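PDB 2G2Q: glutaredoxin-2 from Vaccinia virus, which passes disulfide bonds from a membrane-associated viral partner to virion membrane proteins as a thiol-disulfide transfer protein needed for virion morphogenesis. Local coordinates for residues A[5-10]-A[69-74]; A[84-89]-A[112-117]; A[89-94]-A[105-110]. All blocks are in the same frame, centred on the assembly; numbering follows the deposited sequence.

Contact 1 belongs to the central sheet, its centre about 2 Å from the chain centre; contacts 2 and 3 lie about 12 and 11 Å out, toward the periphery, and each includes exposed residues. Four backbone N-H to O=C bonds join 5-10 and 69-74. Contacts 2 and 3 bury roughly half as much surface: contact 2 rests on alanine methyls and a bridging water, contact 3 on the packing of Ser91 against Ile106 and Leu107 and on the Glu110 carboxylate. Strands 71-77 and 82-85 are sheet neighbours, and Val86 of contact 2 probably bonds to Ile73 of contact 1. Contacts 2 and 3 both use helix 104-113, and contact 3 is nested in the loop that contact 2 closes.

Contact 1 (A[5-10]-A[69-74]); sequences LIIFGK and YIVSIF
Ile6 and Phe74 face each other as an antiparallel hydrogen-bonded pair, as do Phe8 and Ser72. Ile6 N donates a hydrogen bond to Phe74 O at 2.8 Å, and Phe74 N donates one back to Ile6 O. Two residues further along the strand, Phe8 N donates to Ser72 O at 2.8 Å, with 170° at the hydrogen, and Ser72 N closes that ring on Phe8 O at 3.1 Å. Between the two rings lies the non-hydrogen-bonded pair Ile7-Ile73, where Ile7 CA sits 3.4 Å from Ser72 O and Ile73 CA approaches Ile6 O, both as CA-H...O contacts. Beyond the regular ladder, a water accepts from Lys10 N and donates to Ile70 O, so the strands remain joined where they part.

The apolar contacts divide between two faces. On the face of Ile7, Val71 and Ile73, the side chains lie side by side and point the same way: Ile7 CG1 is 4.0 Å from Ile73 CG1, and Ile7 CG2 meets Val71 CG2 at 4.1 Å. Helices 14-24 and 104-113 cover this face through Val19, Val23 and Leu107. On the other face, Phe8 and Phe74 each carry CG anti to their own carbonyl carbon, which leans the rings toward each other; Phe8 CE2 is 3.8 Å from Phe74 CD1. These ring planes stand at 75°, a steep oblique meeting, and Phe85 adds an edge-to-face partner to Phe74.

Strand 3-9 pairs in parallel with 30-36 and antiparallel with 71-77, at 165° between the segment axes here, which is the central strand pairing of the thioredoxin fold.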
loop_
_atom_site.group_PDB
_atom_site.type_symbol
_atom_site.label_atom_id
_atom_site.label_comp_id
_atom_site.label_asym_id
_atom_site.label_seq_id
_atom_site.Cartn_x
_atom_site.Cartn_y
_atom_site.Cartn_z
ATOM N N LEU A 5 -11.054 1.057 -3.626
ATOM C CA LEU A 5 -9.743 0.795 -3.045
ATOM C C LEU A 5 -8.868 2.039 -3.202
ATOM O O LEU A 5 -8.794 2.615 -4.290
ATOM C CB LEU A 5 -9.066 -0.421 -3.692
ATOM C CG LEU A 5 -9.858 -1.742 -3.585
ATOM C CD1 LEU A 5 -9.226 -2.922 -4.386
ATOM C CD2 LEU A 5 -10.135 -2.122 -2.126
ATOM N N ILE A 6 -8.240 2.455 -2.100
ATOM C CA ILE A 6 -7.327 3.587 -2.099
ATOM C C ILE A 6 -5.943 3.068 -1.792
ATOM O O ILE A 6 -5.684 2.538 -0.703
ATOM C CB ILE A 6 -7.727 4.688 -1.071
ATOM C CG1 ILE A 6 -9.109 5.267 -1.394
ATOM C CG2 ILE A 6 -6.747 5.825 -1.079
ATOM C CD1 ILE A 6 -10.160 4.752 -0.493
ATOM N N ILE A 7 -5.063 3.208 -2.775
ATOM C CA ILE A 7 -3.685 2.757 -2.672
ATOM C C ILE A 7 -2.694 3.919 -2.464
ATOM O O ILE A 7 -2.603 4.817 -3.290
ATOM C CB ILE A 7 -3.304 1.974 -3.932
ATOM C CG1 ILE A 7 -4.269 0.785 -4.097
ATOM C CG2 ILE A 7 -1.833 1.510 -3.863
ATOM C CD1 ILE A 7 -4.294 0.185 -5.495
ATOM N N PHE A 8 -1.973 3.872 -1.346
ATOM C CA PHE A 8 -0.902 4.804 -1.032
ATOM C C PHE A 8 0.441 4.173 -1.321
ATOM O O PHE A 8 0.680 3.025 -0.968
ATOM C CB PHE A 8 -0.924 5.149 0.466
ATOM C CG PHE A 8 -2.038 6.089 0.875
ATOM C CD1 PHE A 8 -1.769 7.429 1.150
ATOM C CD2 PHE A 8 -3.352 5.632 0.999
ATOM C CE1 PHE A 8 -2.803 8.298 1.535
ATOM C CE2 PHE A 8 -4.371 6.491 1.370
ATOM C CZ PHE A 8 -4.108 7.821 1.636
ATOM N N GLY A 9 1.333 4.944 -1.938
ATOM C CA GLY A 9 2.737 4.562 -2.117
ATOM C C GLY A 9 3.490 5.663 -2.851
ATOM O O GLY A 9 2.886 6.622 -3.295
ATOM N N LYS A 10 4.811 5.535 -2.965
ATOM C CA LYS A 10 5.591 6.418 -3.838
ATOM C C LYS A 10 5.252 6.183 -5.299
ATOM O O LYS A 10 5.104 5.031 -5.729
ATOM C CB LYS A 10 7.082 6.203 -3.653
ATOM C CG LYS A 10 7.713 7.163 -2.670
ATOM C CD LYS A 10 9.130 6.745 -2.317
ATOM C CE LYS A 10 10.057 6.919 -3.477
ATOM N NZ LYS A 10 11.439 6.681 -3.025
ATOM N N TYR A 69 9.201 0.903 -0.244
ATOM C CA TYR A 69 8.430 -0.280 0.135
ATOM C C TYR A 69 7.237 0.049 1.012
ATOM O O TYR A 69 6.735 -0.826 1.694
ATOM C CB TYR A 69 9.334 -1.305 0.870
ATOM C CG TYR A 69 10.451 -1.792 0.019
ATOM C CD1 TYR A 69 10.296 -2.895 -0.807
ATOM C CD2 TYR A 69 11.662 -1.116 -0.008
ATOM C CE1 TYR A 69 11.358 -3.334 -1.635
ATOM C CE2 TYR A 69 12.712 -1.543 -0.819
ATOM C CZ TYR A 69 12.545 -2.644 -1.631
ATOM O OH TYR A 69 13.604 -3.046 -2.420
ATOM N N ILE A 70 6.858 1.324 1.058
ATOM C CA ILE A 70 5.631 1.756 1.698
ATOM C C ILE A 70 4.503 1.474 0.713
ATOM O O ILE A 70 4.496 1.998 -0.413
ATOM C CB ILE A 70 5.607 3.295 1.954
ATOM C CG1 ILE A 70 6.834 3.798 2.726
ATOM C CG2 ILE A 70 4.281 3.736 2.606
ATOM C CD1 ILE A 70 7.237 2.979 3.904
ATOM N N VAL A 71 3.564 0.633 1.110
ATOM C CA VAL A 71 2.311 0.537 0.361
ATOM C C VAL A 71 1.172 0.172 1.292
ATOM O O VAL A 71 1.270 -0.768 2.081
ATOM C CB VAL A 71 2.417 -0.396 -0.898
ATOM C CG1 VAL A 71 2.929 -1.807 -0.524
ATOM C CG2 VAL A 71 1.094 -0.427 -1.689
ATOM N N SER A 72 0.109 0.956 1.223
ATOM C CA SER A 72 -1.066 0.703 2.013
ATOM C C SER A 72 -2.321 0.786 1.160
ATOM O O SER A 72 -2.448 1.661 0.292
ATOM C CB SER A 72 -1.148 1.700 3.171
ATOM O OG SER A 72 0.048 1.676 3.930
ATOM N N ILE A 73 -3.249 -0.120 1.440
ATOM C CA ILE A 73 -4.534 -0.191 0.768
ATOM C C ILE A 73 -5.705 -0.024 1.765
ATOM O O ILE A 73 -5.780 -0.697 2.794
ATOM C CB ILE A 73 -4.669 -1.501 -0.025
ATOM C CG1 ILE A 73 -3.516 -1.639 -1.032
ATOM C CG2 ILE A 73 -6.020 -1.574 -0.732
ATOM C CD1 ILE A 73 -3.458 -3.003 -1.736
ATOM N N PHE A 74 -6.604 0.888 1.430
ATOM C CA PHE A 74 -7.832 1.080 2.163
ATOM C C PHE A 74 -9.015 0.763 1.258
ATOM O O PHE A 74 -8.931 0.822 0.021
ATOM C CB PHE A 74 -7.959 2.525 2.655
ATOM C CG PHE A 74 -6.900 2.927 3.618
ATOM C CD1 PHE A 74 -5.668 3.400 3.165
ATOM C CD2 PHE A 74 -7.118 2.833 4.969
ATOM C CE1 PHE A 74 -4.672 3.759 4.058
ATOM C CE2 PHE A 74 -6.136 3.207 5.864
ATOM C CZ PHE A 74 -4.903 3.661 5.410
HETATM O O HOH W 1 6.076 3.519 -1.620
#

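Contact 2 (A[84-89]-A[112-117]); sequences AFVDIN and EKATYG. With SO4 (sulfate ion), chain D.
Ala84 and Ala114 meet methyl to methyl, with Ala84 CB 4.0 Å from Ala114 CB. The Ala114 methyl, CB, also touches Val86 CG2 at 4.0 Å. In that valine, chi1 of -172° puts CG1 anti to the backbone N and leaves CG2, beside that N, to meet the alanine methyl. Ala84 CB also lies 3.9 Å from Tyr116 CD2, approaching that ring obliquely. The same Ala84 CB comes to 3.3 Å from Thr115 O, so this one small side chain touches three consecutive residues of 112-117.

The polar link between the segments is a water: it accepts from Phe85 N at 3.0 Å and donates to Thr115 O at 2.7 Å. Direct pairing is replaced here by this bridge, since Phe85 N and Thr115 O are 4.5 Å apart. Ala114 O, in turn, accepts from Lys75 NZ of strand 71-77.

The sulfate, probably from the crystallisation liquor, takes a hydrogen bond from Tyr116 OH to its O1 at 2.7 Å, and O1 lies at the edge of that ring, near its plane. Lys75 NZ, Tyr30 OH and Asn3 ND2 also bond the ion, so side chains from several strands share one anion; the positive charge of Lys75 would be expected to favour its binding.

Gly117 bonds through its backbone to Met83. After helix 104-113 the chain runs into the short, weakly bonded strand 116-117, which lies next to 82-85 as the outermost strand at this end of the thioredoxin-fold sheet.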
loop_
_atom_site.group_PDB
_atom_site.type_symbol
_atom_site.label_atom_id
_atom_site.label_comp_id
_atom_site.label_asym_id
_atom_site.label_seq_id
_atom_site.Cartn_x
_atom_site.Cartn_y
_atom_site.Cartn_z
ATOM N N ALA A 84 -12.289 0.756 5.602
ATOM C CA ALA A 84 -11.672 -0.484 6.010
ATOM C C ALA A 84 -10.168 -0.484 5.762
ATOM O O ALA A 84 -9.698 -0.001 4.735
ATOM C CB ALA A 84 -12.331 -1.646 5.305
ATOM N N PHE A 85 -9.423 -1.025 6.724
ATOM C CA PHE A 85 -7.981 -1.212 6.631
ATOM C C PHE A 85 -7.617 -2.571 6.072
ATOM O O PHE A 85 -7.773 -3.555 6.753
ATOM C CB PHE A 85 -7.392 -1.181 8.028
ATOM C CG PHE A 85 -6.616 0.039 8.328
ATOM C CD1 PHE A 85 -5.255 0.095 8.034
ATOM C CD2 PHE A 85 -7.234 1.140 8.914
ATOM C CE1 PHE A 85 -4.505 1.258 8.319
ATOM C CE2 PHE A 85 -6.517 2.310 9.207
ATOM C CZ PHE A 85 -5.149 2.373 8.912
ATOM N N VAL A 86 -7.086 -2.645 4.861
ATOM C CA VAL A 86 -6.681 -3.954 4.340
ATOM C C VAL A 86 -5.333 -4.445 4.911
ATOM O O VAL A 86 -4.342 -3.700 4.940
ATOM C CB VAL A 86 -6.679 -3.973 2.799
ATOM C CG1 VAL A 86 -6.455 -5.372 2.283
ATOM C CG2 VAL A 86 -8.003 -3.419 2.255
ATOM N N ASP A 87 -5.317 -5.703 5.371
ATOM C CA ASP A 87 -4.105 -6.356 5.876
ATOM C C ASP A 87 -3.380 -7.160 4.778
ATOM O O ASP A 87 -3.575 -8.376 4.625
ATOM C CB ASP A 87 -4.424 -7.221 7.091
ATOM C CG ASP A 87 -3.181 -7.747 7.779
ATOM O OD1 ASP A 87 -3.306 -8.447 8.812
ATOM O OD2 ASP A 87 -2.068 -7.475 7.286
ATOM N N ILE A 88 -2.499 -6.466 4.061
ATOM C CA ILE A 88 -1.894 -6.977 2.825
ATOM C C ILE A 88 -0.558 -7.728 2.944
ATOM O O ILE A 88 -0.095 -8.314 1.965
ATOM C CB ILE A 88 -1.670 -5.834 1.842
ATOM C CG1 ILE A 88 -0.646 -4.846 2.423
ATOM C CG2 ILE A 88 -3.003 -5.196 1.493
ATOM C CD1 ILE A 88 -0.302 -3.709 1.517
ATOM N N ASN A 89 0.049 -7.709 4.127
ATOM C CA ASN A 89 1.389 -8.261 4.308
ATOM C C ASN A 89 1.569 -9.698 3.819
ATOM O O ASN A 89 2.553 -9.997 3.128
ATOM C CB ASN A 89 1.831 -8.133 5.762
ATOM C CG ASN A 89 2.079 -6.694 6.167
ATOM O OD1 ASN A 89 1.239 -5.817 5.950
ATOM N ND2 ASN A 89 3.240 -6.442 6.769
ATOM N N GLU A 112 -11.234 -8.530 0.513
ATOM C CA GLU A 112 -12.629 -8.869 0.656
ATOM C C GLU A 112 -13.074 -9.040 2.103
ATOM O O GLU A 112 -14.214 -8.748 2.420
ATOM C CB GLU A 112 -12.991 -10.064 -0.229
ATOM C CG GLU A 112 -13.085 -9.646 -1.702
ATOM C CD GLU A 112 -13.430 -10.786 -2.630
ATOM O OE1 GLU A 112 -14.160 -10.537 -3.615
ATOM O OE2 GLU A 112 -12.983 -11.934 -2.380
ATOM N N LYS A 113 -12.159 -9.464 2.969
ATOM C CA LYS A 113 -12.442 -9.725 4.390
ATOM C C LYS A 113 -12.267 -8.492 5.279
ATOM O O LYS A 113 -12.650 -8.504 6.440
ATOM C CB LYS A 113 -11.518 -10.820 4.922
ATOM C CG LYS A 113 -11.742 -12.216 4.360
ATOM C CD LYS A 113 -10.461 -13.056 4.528
ATOM C CE LYS A 113 -10.742 -14.459 5.065
ATOM N NZ LYS A 113 -11.091 -15.500 4.041
ATOM N N ALA A 114 -11.653 -7.447 4.749
ATOM C CA ALA A 114 -11.382 -6.241 5.520
ATOM C C ALA A 114 -12.692 -5.643 6.067
ATOM O O ALA A 114 -13.611 -5.363 5.312
ATOM C CB ALA A 114 -10.648 -5.237 4.649
ATOM N N THR A 115 -12.759 -5.456 7.380
ATOM C CA THR A 115 -13.985 -5.020 8.036
ATOM C C THR A 115 -14.153 -3.514 8.068
ATOM O O THR A 115 -13.201 -2.788 8.300
ATOM C CB THR A 115 -14.074 -5.538 9.479
ATOM O OG1 THR A 115 -12.994 -4.984 10.248
ATOM C CG2 THR A 115 -14.044 -7.062 9.512
ATOM N N TYR A 116 -15.382 -3.061 7.857
ATOM C CA TYR A 116 -15.728 -1.637 7.855
ATOM C C TYR A 116 -15.927 -1.026 9.229
ATOM O O TYR A 116 -16.374 -1.697 10.159
ATOM C CB TYR A 116 -17.018 -1.416 7.074
ATOM C CG TYR A 116 -16.833 -1.550 5.600
ATOM C CD1 TYR A 116 -17.437 -2.588 4.899
ATOM C CD2 TYR A 116 -16.047 -0.653 4.903
ATOM C CE1 TYR A 116 -17.269 -2.718 3.542
ATOM C CE2 TYR A 116 -15.873 -0.780 3.560
ATOM C CZ TYR A 116 -16.487 -1.818 2.877
ATOM O OH TYR A 116 -16.301 -1.946 1.521
ATOM N N GLY A 117 -15.617 0.268 9.323
ATOM C CA GLY A 117 -15.929 1.077 10.491
ATOM C C GLY A 117 -15.990 2.561 10.198
ATOM O O GLY A 117 -15.532 3.043 9.146
HETATM S S SO4 D . -16.418 -5.361 -0.231
HETATM O O1 SO4 D . -16.645 -4.568 0.969
HETATM O O2 SO4 D . -15.044 -5.860 -0.247
HETATM O O3 SO4 D . -17.349 -6.491 -0.202
HETATM O O4 SO4 D . -16.669 -4.545 -1.418
HETATM O O HOH W 2 -10.658 -2.420 9.089
#

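Contact 3 (A[89-94]-A[105-110]); sequences NKSLDF and EILKSE
In this thioredoxin-fold protein, the loop after strand 82-85 turns through a short 3-10 segment, residues 89-91, and there meets helix 104-113. Ser91 makes the closest backbone approach, its CA 5.2 Å from Ile106 CA. Ser91 CB lies 3.7 Å from Ile106 CG2 and, on the helix backbone, 3.6 Å from Leu107 N; its OG comes to 3.8 Å from Leu107 CD1. Chi1 of 71° sets OG between its own N and carbonyl carbon, and the hydroxyl is hydrogen-bonded to Ile88 O within the loop. Lys90 adds a looser contact, its O lying 4.0 Å from Ile106 CD1.

Glu110, one helical turn beyond Ile106, reaches the loop with its chain extended past CG. The two carboxylate oxygens part there: Glu110 OE1 stands 3.2 Å from Lys90 CB, while OE2 comes to 3.2 Å from Ser91 OG, an approach that is not a hydrogen bond, as that hydroxyl is bonded to Ile88 O.

The segments are joined by van der Waals packing, with the Glu110 carboxylate lying against Lys90 and Ser91. Lys90 NZ is 6.8 Å from Glu110 OE1, too far for a salt bridge, so any attraction between these opposite charges would probably act only at long range.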
loop_
_atom_site.group_PDB
_atom_site.type_symbol
_atom_site.label_atom_id
_atom_site.label_comp_id
_atom_site.label_asym_id
_atom_site.label_seq_id
_atom_site.Cartn_x
_atom_site.Cartn_y
_atom_site.Cartn_z
ATOM N N ASN A 89 0.049 -7.709 4.127
ATOM C CA ASN A 89 1.389 -8.261 4.308
ATOM C C ASN A 89 1.569 -9.698 3.819
ATOM O O ASN A 89 2.553 -9.997 3.128
ATOM C CB ASN A 89 1.831 -8.133 5.762
ATOM C CG ASN A 89 2.079 -6.694 6.167
ATOM O OD1 ASN A 89 1.239 -5.817 5.950
ATOM N ND2 ASN A 89 3.240 -6.442 6.769
ATOM N N LYS A 90 0.614 -10.571 4.164
ATOM C CA LYS A 90 0.675 -12.000 3.803
ATOM C C LYS A 90 0.662 -12.277 2.288
ATOM O O LYS A 90 1.100 -13.335 1.850
ATOM C CB LYS A 90 -0.463 -12.774 4.478
ATOM C CG LYS A 90 -0.228 -13.138 5.945
ATOM C CD LYS A 90 -1.542 -13.603 6.580
ATOM C CE LYS A 90 -1.519 -13.551 8.113
ATOM N NZ LYS A 90 -0.878 -14.771 8.693
ATOM N N SER A 91 0.158 -11.325 1.503
ATOM C CA SER A 91 0.159 -11.427 0.047
ATOM C C SER A 91 1.451 -10.876 -0.570
ATOM O O SER A 91 1.659 -10.979 -1.780
ATOM C CB SER A 91 -1.041 -10.682 -0.535
ATOM O OG SER A 91 -0.877 -9.284 -0.402
ATOM N N LEU A 92 2.306 -10.291 0.268
ATOM C CA LEU A 92 3.535 -9.659 -0.200
ATOM C C LEU A 92 4.783 -10.467 0.119
ATOM O O LEU A 92 4.899 -11.037 1.196
ATOM C CB LEU A 92 3.673 -8.252 0.396
ATOM C CG LEU A 92 3.182 -7.049 -0.415
ATOM C CD1 LEU A 92 2.117 -7.409 -1.440
ATOM C CD2 LEU A 92 2.686 -5.960 0.534
ATOM N N ASP A 93 5.712 -10.507 -0.834
ATOM C CA ASP A 93 7.048 -11.038 -0.596
ATOM C C ASP A 93 8.094 -10.134 -1.259
ATOM O O ASP A 93 8.422 -10.316 -2.437
ATOM C CB ASP A 93 7.173 -12.475 -1.105
ATOM C CG ASP A 93 8.561 -13.067 -0.859
ATOM O OD1 ASP A 93 9.470 -12.331 -0.400
ATOM O OD2 ASP A 93 8.749 -14.280 -1.119
ATOM N N PHE A 94 8.623 -9.181 -0.494
ATOM C CA PHE A 94 9.593 -8.202 -1.021
ATOM C C PHE A 94 10.974 -8.791 -1.436
ATOM O O PHE A 94 11.831 -8.067 -1.993
ATOM C CB PHE A 94 9.807 -7.065 -0.029
ATOM C CG PHE A 94 8.593 -6.192 0.205
ATOM C CD1 PHE A 94 7.606 -6.034 -0.778
ATOM C CD2 PHE A 94 8.473 -5.475 1.401
ATOM C CE1 PHE A 94 6.512 -5.202 -0.563
ATOM C CE2 PHE A 94 7.378 -4.636 1.630
ATOM C CZ PHE A 94 6.398 -4.490 0.639
ATOM N N GLU A 105 -4.448 -13.893 -5.397
ATOM C CA GLU A 105 -5.494 -14.645 -4.719
ATOM C C GLU A 105 -5.533 -14.358 -3.211
ATOM O O GLU A 105 -6.611 -14.313 -2.616
ATOM C CB GLU A 105 -5.369 -16.146 -5.026
ATOM C CG GLU A 105 -5.344 -16.483 -6.544
ATOM C CD GLU A 105 -6.673 -16.209 -7.269
ATOM O OE1 GLU A 105 -7.255 -15.102 -7.116
ATOM O OE2 GLU A 105 -7.136 -17.108 -8.008
ATOM N N ILE A 106 -4.368 -14.138 -2.603
ATOM C CA ILE A 106 -4.318 -13.772 -1.185
ATOM C C ILE A 106 -4.720 -12.310 -1.004
ATOM O O ILE A 106 -5.426 -11.964 -0.050
ATOM C CB ILE A 106 -2.931 -14.057 -0.544
ATOM C CG1 ILE A 106 -2.609 -15.559 -0.613
ATOM C CG2 ILE A 106 -2.886 -13.575 0.908
ATOM C CD1 ILE A 106 -1.152 -15.900 -0.261
ATOM N N LEU A 107 -4.288 -11.464 -1.934
ATOM C CA LEU A 107 -4.635 -10.056 -1.891
ATOM C C LEU A 107 -6.152 -9.871 -2.045
ATOM O O LEU A 107 -6.759 -9.108 -1.298
ATOM C CB LEU A 107 -3.857 -9.257 -2.945
ATOM C CG LEU A 107 -4.111 -7.752 -2.945
ATOM C CD1 LEU A 107 -3.753 -7.088 -1.599
ATOM C CD2 LEU A 107 -3.370 -7.081 -4.074
ATOM N N LYS A 108 -6.755 -10.590 -2.994
ATOM C CA LYS A 108 -8.197 -10.551 -3.164
ATOM C C LYS A 108 -8.923 -10.902 -1.857
ATOM O O LYS A 108 -9.795 -10.142 -1.408
ATOM C CB LYS A 108 -8.665 -11.453 -4.311
ATOM C CG LYS A 108 -10.136 -11.207 -4.669
ATOM C CD LYS A 108 -10.672 -12.079 -5.818
ATOM C CE LYS A 108 -12.075 -11.576 -6.233
ATOM N NZ LYS A 108 -12.626 -12.190 -7.488
ATOM N N SER A 109 -8.555 -12.038 -1.257
ATOM C CA SER A 109 -9.114 -12.469 0.030
ATOM C C SER A 109 -9.003 -11.383 1.092
ATOM O O SER A 109 -9.994 -11.074 1.757
ATOM C CB SER A 109 -8.413 -13.722 0.569
ATOM O OG SER A 109 -8.428 -14.786 -0.357
ATOM N N GLU A 110 -7.798 -10.830 1.259
ATOM C CA GLU A 110 -7.536 -9.850 2.307
ATOM C C GLU A 110 -8.376 -8.583 2.112
ATOM O O GLU A 110 -8.867 -7.989 3.089
ATOM C CB GLU A 110 -6.043 -9.510 2.377
ATOM C CG GLU A 110 -5.155 -10.724 2.739
ATOM C CD GLU A 110 -3.649 -10.427 2.650
ATOM O OE1 GLU A 110 -2.902 -10.857 3.558
ATOM O OE2 GLU A 110 -3.208 -9.764 1.682
#